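Long-range contacts in beta-galactosidase (PDB 3TTY), which hydrolyses beta-galactosides, releasing galactose, with an active site in a TIM-barrel domain that also carries a zinc site: residues V96-Y101 against S114-P119; N159-F164 against I197-A202. All blocks are in the same frame, centred on the assembly; numbering follows the deposited sequence.

Interaction 1: V96-Y101 against S114-P119; sequences VLRVDY and SCPNSP. With ZN (zinc ion), chain G.
Arg-98 reaches alongside the backbone of Ser-114 and Cys-115 and meets it with the edge of its guanidinium group. Its CG lies beside the backbone N (chi1 -73°), and the chain then runs extended to NE. This brings CG to 3.9 Å from the Cys-115 N and carries the flat group on to the Ser-114 carbonyl. Two donors grip that oxygen. Arg-98 NE gives a weak, bent bond to Ser-114 O at 3.0 Å. Arg-98 NH2 adds a second bond to Ser-114 O at 3.2 Å. The oxygen lies close to the guanidinium plane, but NH2 is tilted 35° from the carbonyl plane. At the other terminal nitrogen, NH1 bonds Gly-152 O, so both ends of the group are held and its rotation is restricted.

The backbones also join directly. Cys-115 N donates to Val-96 O at 2.9 Å, nearly straight at 165°. Cys-115 belongs to a four-cysteine zinc site of the TIM-barrel domain, completed by Cys-155, Cys-157 and Cys-160. Its SG binds zinc at 2.4 Å. A type I beta turn from Cys-115 to Ser-118 follows, and Asn-117 N makes a weak bond to the Cys-115 sulfur.

Ser-118 is the N-cap of helix 119-135. Its OG packs 3.7 Å from Val-96 CG2 and is hydrogen-bonded to Asp-95. Ser-114 OG turns instead to His-85. Leu-229 of helix 215-243 touches both Arg-98 and Pro-116.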
loop_
_atom_site.group_PDB
_atom_site.type_symbol
_atom_site.label_atom_id
_atom_site.label_comp_id
_atom_site.label_asym_id
_atom_site.label_seq_id
_atom_site.Cartn_x
_atom_site.Cartn_y
_atom_site.Cartn_z
ATOM N N VAL A 96 18.634 19.965 -14.818
ATOM C CA VAL A 96 17.899 20.698 -13.805
ATOM C C VAL A 96 16.899 19.783 -13.084
ATOM O O VAL A 96 16.492 20.046 -11.957
ATOM C CB VAL A 96 17.233 21.916 -14.463
ATOM C CG1 VAL A 96 15.722 21.907 -14.279
ATOM C CG2 VAL A 96 17.898 23.197 -13.980
ATOM N N LEU A 97 16.573 18.661 -13.720
ATOM C CA LEU A 97 15.533 17.767 -13.226
ATOM C C LEU A 97 16.088 16.653 -12.336
ATOM O O LEU A 97 17.182 16.119 -12.581
ATOM C CB LEU A 97 14.785 17.155 -14.402
ATOM C CG LEU A 97 14.009 18.104 -15.317
ATOM C CD1 LEU A 97 13.648 17.398 -16.618
ATOM C CD2 LEU A 97 12.754 18.657 -14.634
ATOM N N ARG A 98 15.318 16.282 -11.318
ATOM C CA ARG A 98 15.764 15.271 -10.365
ATOM C C ARG A 98 15.567 13.843 -10.873
ATOM O O ARG A 98 14.813 13.599 -11.821
ATOM C CB ARG A 98 15.059 15.446 -9.017
ATOM C CG ARG A 98 15.563 16.637 -8.237
ATOM C CD ARG A 98 14.886 16.777 -6.903
ATOM N NE ARG A 98 15.299 18.019 -6.250
ATOM C CZ ARG A 98 14.760 18.487 -5.126
ATOM N NH1 ARG A 98 13.775 17.824 -4.519
ATOM N NH2 ARG A 98 15.188 19.632 -4.619
ATOM N N VAL A 99 16.294 12.920 -10.253
ATOM C CA VAL A 99 16.044 11.503 -10.382
ATOM C C VAL A 99 15.508 11.045 -9.025
ATOM O O VAL A 99 16.069 11.382 -7.969
ATOM C CB VAL A 99 17.317 10.762 -10.796
ATOM C CG1 VAL A 99 17.199 9.266 -10.530
ATOM C CG2 VAL A 99 17.581 11.019 -12.261
ATOM N N ASP A 100 14.385 10.333 -9.037
ATOM C CA ASP A 100 13.731 10.041 -7.777
ATOM C C ASP A 100 14.260 8.791 -7.075
ATOM O O ASP A 100 15.144 8.087 -7.568
ATOM C CB ASP A 100 12.202 10.009 -7.925
ATOM C CG ASP A 100 11.716 8.897 -8.837
ATOM O OD1 ASP A 100 12.346 7.818 -8.870
ATOM O OD2 ASP A 100 10.688 9.107 -9.522
ATOM N N TYR A 101 13.702 8.547 -5.905
ATOM C CA TYR A 101 14.049 7.418 -5.065
ATOM C C TYR A 101 13.885 6.086 -5.807
ATOM O O TYR A 101 14.544 5.107 -5.476
ATOM C CB TYR A 101 13.186 7.481 -3.800
ATOM C CG TYR A 101 13.390 6.360 -2.805
ATOM C CD1 TYR A 101 14.385 6.435 -1.838
ATOM C CD2 TYR A 101 12.564 5.241 -2.816
ATOM C CE1 TYR A 101 14.556 5.415 -0.912
ATOM C CE2 TYR A 101 12.728 4.221 -1.903
ATOM C CZ TYR A 101 13.724 4.309 -0.953
ATOM O OH TYR A 101 13.874 3.297 -0.034
ATOM N N SER A 114 14.254 21.139 -8.195
ATOM C CA SER A 114 15.453 21.294 -9.019
ATOM C C SER A 114 16.623 20.523 -8.402
ATOM O O SER A 114 16.789 20.505 -7.189
ATOM C CB SER A 114 15.828 22.769 -9.190
ATOM O OG SER A 114 14.834 23.477 -9.922
ATOM N N CYS A 115 17.432 19.863 -9.223
ATOM C CA CYS A 115 18.574 19.156 -8.658
ATOM C C CYS A 115 19.510 20.182 -8.030
ATOM O O CYS A 115 19.954 21.110 -8.703
ATOM C CB CYS A 115 19.307 18.327 -9.716
ATOM S SG CYS A 115 20.985 17.882 -9.208
ATOM N N PRO A 116 19.805 20.024 -6.732
ATOM C CA PRO A 116 20.610 21.013 -6.009
ATOM C C PRO A 116 22.074 20.956 -6.438
ATOM O O PRO A 116 22.849 21.837 -6.100
ATOM C CB PRO A 116 20.465 20.578 -4.551
ATOM C CG PRO A 116 20.268 19.113 -4.635
ATOM C CD PRO A 116 19.472 18.863 -5.888
ATOM N N ASN A 117 22.445 19.926 -7.184
ATOM C CA ASN A 117 23.800 19.828 -7.693
ATOM C C ASN A 117 23.867 20.098 -9.185
ATOM O O ASN A 117 24.804 19.680 -9.855
ATOM C CB ASN A 117 24.410 18.469 -7.349
ATOM C CG ASN A 117 24.898 18.415 -5.920
ATOM O OD1 ASN A 117 25.717 19.239 -5.509
ATOM N ND2 ASN A 117 24.365 17.479 -5.137
ATOM N N SER A 118 22.871 20.820 -9.689
ATOM C CA SER A 118 22.748 21.095 -11.118
ATOM C C SER A 118 23.496 22.358 -11.550
ATOM O O SER A 118 23.271 23.439 -11.017
ATOM C CB SER A 118 21.272 21.198 -11.500
ATOM O OG SER A 118 21.102 21.883 -12.726
ATOM N N PRO A 119 24.392 22.223 -12.538
ATOM C CA PRO A 119 25.126 23.405 -12.996
ATOM C C PRO A 119 24.189 24.438 -13.626
ATOM O O PRO A 119 24.391 25.646 -13.483
ATOM C CB PRO A 119 26.095 22.843 -14.053
ATOM C CG PRO A 119 26.120 21.364 -13.829
ATOM C CD PRO A 119 24.795 20.993 -13.245
HETATM ZN ZN ZN G . 20.809 15.587 -8.381
#

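Interaction 2: N159-F164 against I197-A202; sequences NCEKQF and IVAPNA. With ZN (zinc ion), chain G.
Glu-161 extends from helix 158-172 to the backbone of Ala-199 in the loop segment 197-202. Its CB sets off with CG anti to the backbone N (chi1 -163°), and the chain stays extended beyond CG. CG comes to 3.8 Å from the Ala-199 N. CD follows at 3.7 Å from the same Ala-199 nitrogen, with the CA of Val-198 a little farther away. At the tip, OE1 accepts a hydrogen bond from Ala-199 N at 2.8 Å. The bond is nearly straight, at 168°, and uses the anti lone pair, the one turned away from OE2. OE1 also lies 3.4 Å from Val-198 CB and touches the methyl of Ala-199. The side chains of Glu-161 and Val-198 run side by side and point the same way. OE2 has a weak, long ion pair with Arg-165.

One helical turn on, Phe-164 packs on Ile-197. Its CE2 lies 4.1 Å from Ile-197 CG2, and the two side chains cross at about a right angle. The Val-198 carbonyl oxygen sits at the ring edge. Tyr-221 of helix 215-243 meets Phe-164 edge-to-face and also touches Ala-199 and Pro-200. The helix thus holds the loop segment by a polar tip and an aromatic ring, while Cys-160 SG binds zinc at 2.3 Å.

Lys-107 of a second subunit forms a salt bridge to Glu-161 OE1. One carboxylate oxygen therefore serves both the loop within its own chain and the subunit interface, and the lysine's charge would be expected to favour the ionised carboxylate.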
loop_
_atom_site.group_PDB
_atom_site.type_symbol
_atom_site.label_atom_id
_atom_site.label_comp_id
_atom_site.label_asym_id
_atom_site.label_seq_id
_atom_site.Cartn_x
_atom_site.Cartn_y
_atom_site.Cartn_z
ATOM N N ASN A 159 24.747 13.570 -11.148
ATOM C CA ASN A 159 25.489 14.681 -10.577
ATOM C C ASN A 159 25.528 14.643 -9.055
ATOM O O ASN A 159 26.567 14.919 -8.442
ATOM C CB ASN A 159 24.961 16.016 -11.118
ATOM C CG ASN A 159 25.307 16.209 -12.587
ATOM O OD1 ASN A 159 26.297 15.653 -13.071
ATOM N ND2 ASN A 159 24.497 16.969 -13.302
ATOM N N CYS A 160 24.402 14.291 -8.442
ATOM C CA CYS A 160 24.376 14.141 -7.000
ATOM C C CYS A 160 25.268 12.981 -6.611
ATOM O O CYS A 160 25.992 13.060 -5.630
ATOM C CB CYS A 160 22.952 13.940 -6.477
ATOM S SG CYS A 160 22.005 15.478 -6.412
ATOM N N GLU A 161 25.233 11.912 -7.398
ATOM C CA GLU A 161 26.008 10.723 -7.072
ATOM C C GLU A 161 27.502 11.049 -7.101
ATOM O O GLU A 161 28.229 10.748 -6.148
ATOM C CB GLU A 161 25.674 9.575 -8.028
ATOM C CG GLU A 161 26.109 8.218 -7.537
ATOM C CD GLU A 161 25.357 7.093 -8.225
ATOM O OE1 GLU A 161 24.614 6.369 -7.521
ATOM O OE2 GLU A 161 25.511 6.942 -9.461
ATOM N N LYS A 162 27.952 11.691 -8.179
ATOM C CA LYS A 162 29.351 12.104 -8.274
ATOM C C LYS A 162 29.731 13.077 -7.165
ATOM O O LYS A 162 30.825 13.011 -6.602
ATOM C CB LYS A 162 29.639 12.765 -9.612
ATOM C CG LYS A 162 29.471 11.874 -10.826
ATOM C CD LYS A 162 29.758 12.713 -12.043
ATOM C CE LYS A 162 29.354 12.050 -13.337
ATOM N NZ LYS A 162 29.414 13.092 -14.412
ATOM N N GLN A 163 28.832 13.994 -6.859
ATOM C CA GLN A 163 29.148 15.001 -5.862
ATOM C C GLN A 163 29.112 14.373 -4.464
ATOM O O GLN A 163 29.876 14.762 -3.587
ATOM C CB GLN A 163 28.223 16.214 -6.009
ATOM C CG GLN A 163 28.587 17.391 -5.131
ATOM C CD GLN A 163 30.035 17.870 -5.305
ATOM O OE1 GLN A 163 30.630 17.780 -6.395
ATOM N NE2 GLN A 163 30.600 18.395 -4.221
ATOM N N PHE A 164 28.256 13.373 -4.271
ATOM C CA PHE A 164 28.284 12.565 -3.051
ATOM C C PHE A 164 29.703 12.045 -2.752
ATOM O O PHE A 164 30.164 12.066 -1.607
ATOM C CB PHE A 164 27.320 11.380 -3.176
ATOM C CG PHE A 164 27.149 10.580 -1.902
ATOM C CD1 PHE A 164 27.070 11.215 -0.662
ATOM C CD2 PHE A 164 27.027 9.197 -1.948
ATOM C CE1 PHE A 164 26.890 10.476 0.513
ATOM C CE2 PHE A 164 26.841 8.458 -0.786
ATOM C CZ PHE A 164 26.774 9.091 0.446
ATOM N N ILE A 197 31.114 3.566 -4.894
ATOM C CA ILE A 197 30.063 4.020 -4.001
ATOM C C ILE A 197 28.887 4.563 -4.813
ATOM O O ILE A 197 29.085 5.361 -5.735
ATOM C CB ILE A 197 30.612 5.152 -3.107
ATOM C CG1 ILE A 197 31.781 4.630 -2.278
ATOM C CG2 ILE A 197 29.516 5.750 -2.233
ATOM C CD1 ILE A 197 32.661 5.728 -1.692
ATOM N N VAL A 198 27.668 4.126 -4.496
ATOM C CA VAL A 198 26.504 4.660 -5.194
ATOM C C VAL A 198 25.540 5.340 -4.219
ATOM O O VAL A 198 25.628 5.142 -3.004
ATOM C CB VAL A 198 25.776 3.590 -6.007
ATOM C CG1 VAL A 198 26.675 3.074 -7.149
ATOM C CG2 VAL A 198 25.310 2.460 -5.106
ATOM N N ALA A 199 24.644 6.170 -4.742
ATOM C CA ALA A 199 23.631 6.787 -3.892
ATOM C C ALA A 199 22.693 5.698 -3.406
ATOM O O ALA A 199 22.384 4.778 -4.152
ATOM C CB ALA A 199 22.860 7.839 -4.667
ATOM N N PRO A 200 22.241 5.795 -2.149
ATOM C CA PRO A 200 21.330 4.797 -1.601
ATOM C C PRO A 200 19.872 5.122 -1.908
ATOM O O PRO A 200 19.324 6.068 -1.368
ATOM C CB PRO A 200 21.583 4.896 -0.087
ATOM C CG PRO A 200 21.988 6.339 0.135
ATOM C CD PRO A 200 22.608 6.828 -1.157
ATOM N N ASN A 201 19.257 4.344 -2.786
ATOM C CA ASN A 201 17.818 4.434 -3.021
ATOM C C ASN A 201 17.302 3.047 -3.377
ATOM O O ASN A 201 17.938 2.057 -3.044
ATOM C CB ASN A 201 17.477 5.490 -4.088
ATOM C CG ASN A 201 18.058 5.163 -5.448
ATOM O OD1 ASN A 201 18.592 4.081 -5.662
ATOM N ND2 ASN A 201 17.932 6.098 -6.387
ATOM N N ALA A 202 16.162 2.966 -4.043
ATOM C CA ALA A 202 15.551 1.664 -4.309
ATOM C C ALA A 202 16.382 0.762 -5.231
ATOM O O ALA A 202 16.146 -0.438 -5.299
ATOM C CB ALA A 202 14.122 1.833 -4.858
HETATM ZN ZN ZN G . 20.809 15.587 -8.381
#

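How the interactions relate
Interactions 1 and 2 share one zinc ion: 114-119 supplies Cys-115 and 159-164 supplies Cys-160. Their centres lie 12 Å apart, and they follow one another along the chain. They also touch directly in two places. Asn-117 of interaction 1 lies against the helix of interaction 2, with ND2 3.3 Å from Cys-160 SG and OD1 3.4 Å from Gln-163 CG. At the far ends, Tyr-101 O probably accepts a hydrogen bond from Ala-202 N at 3.0 Å. The side chain of Arg-98 lies about 14 Å from a bound galactose. Ligation by four cysteines, none of them in the galactose pocket, is consistent with a structural zinc.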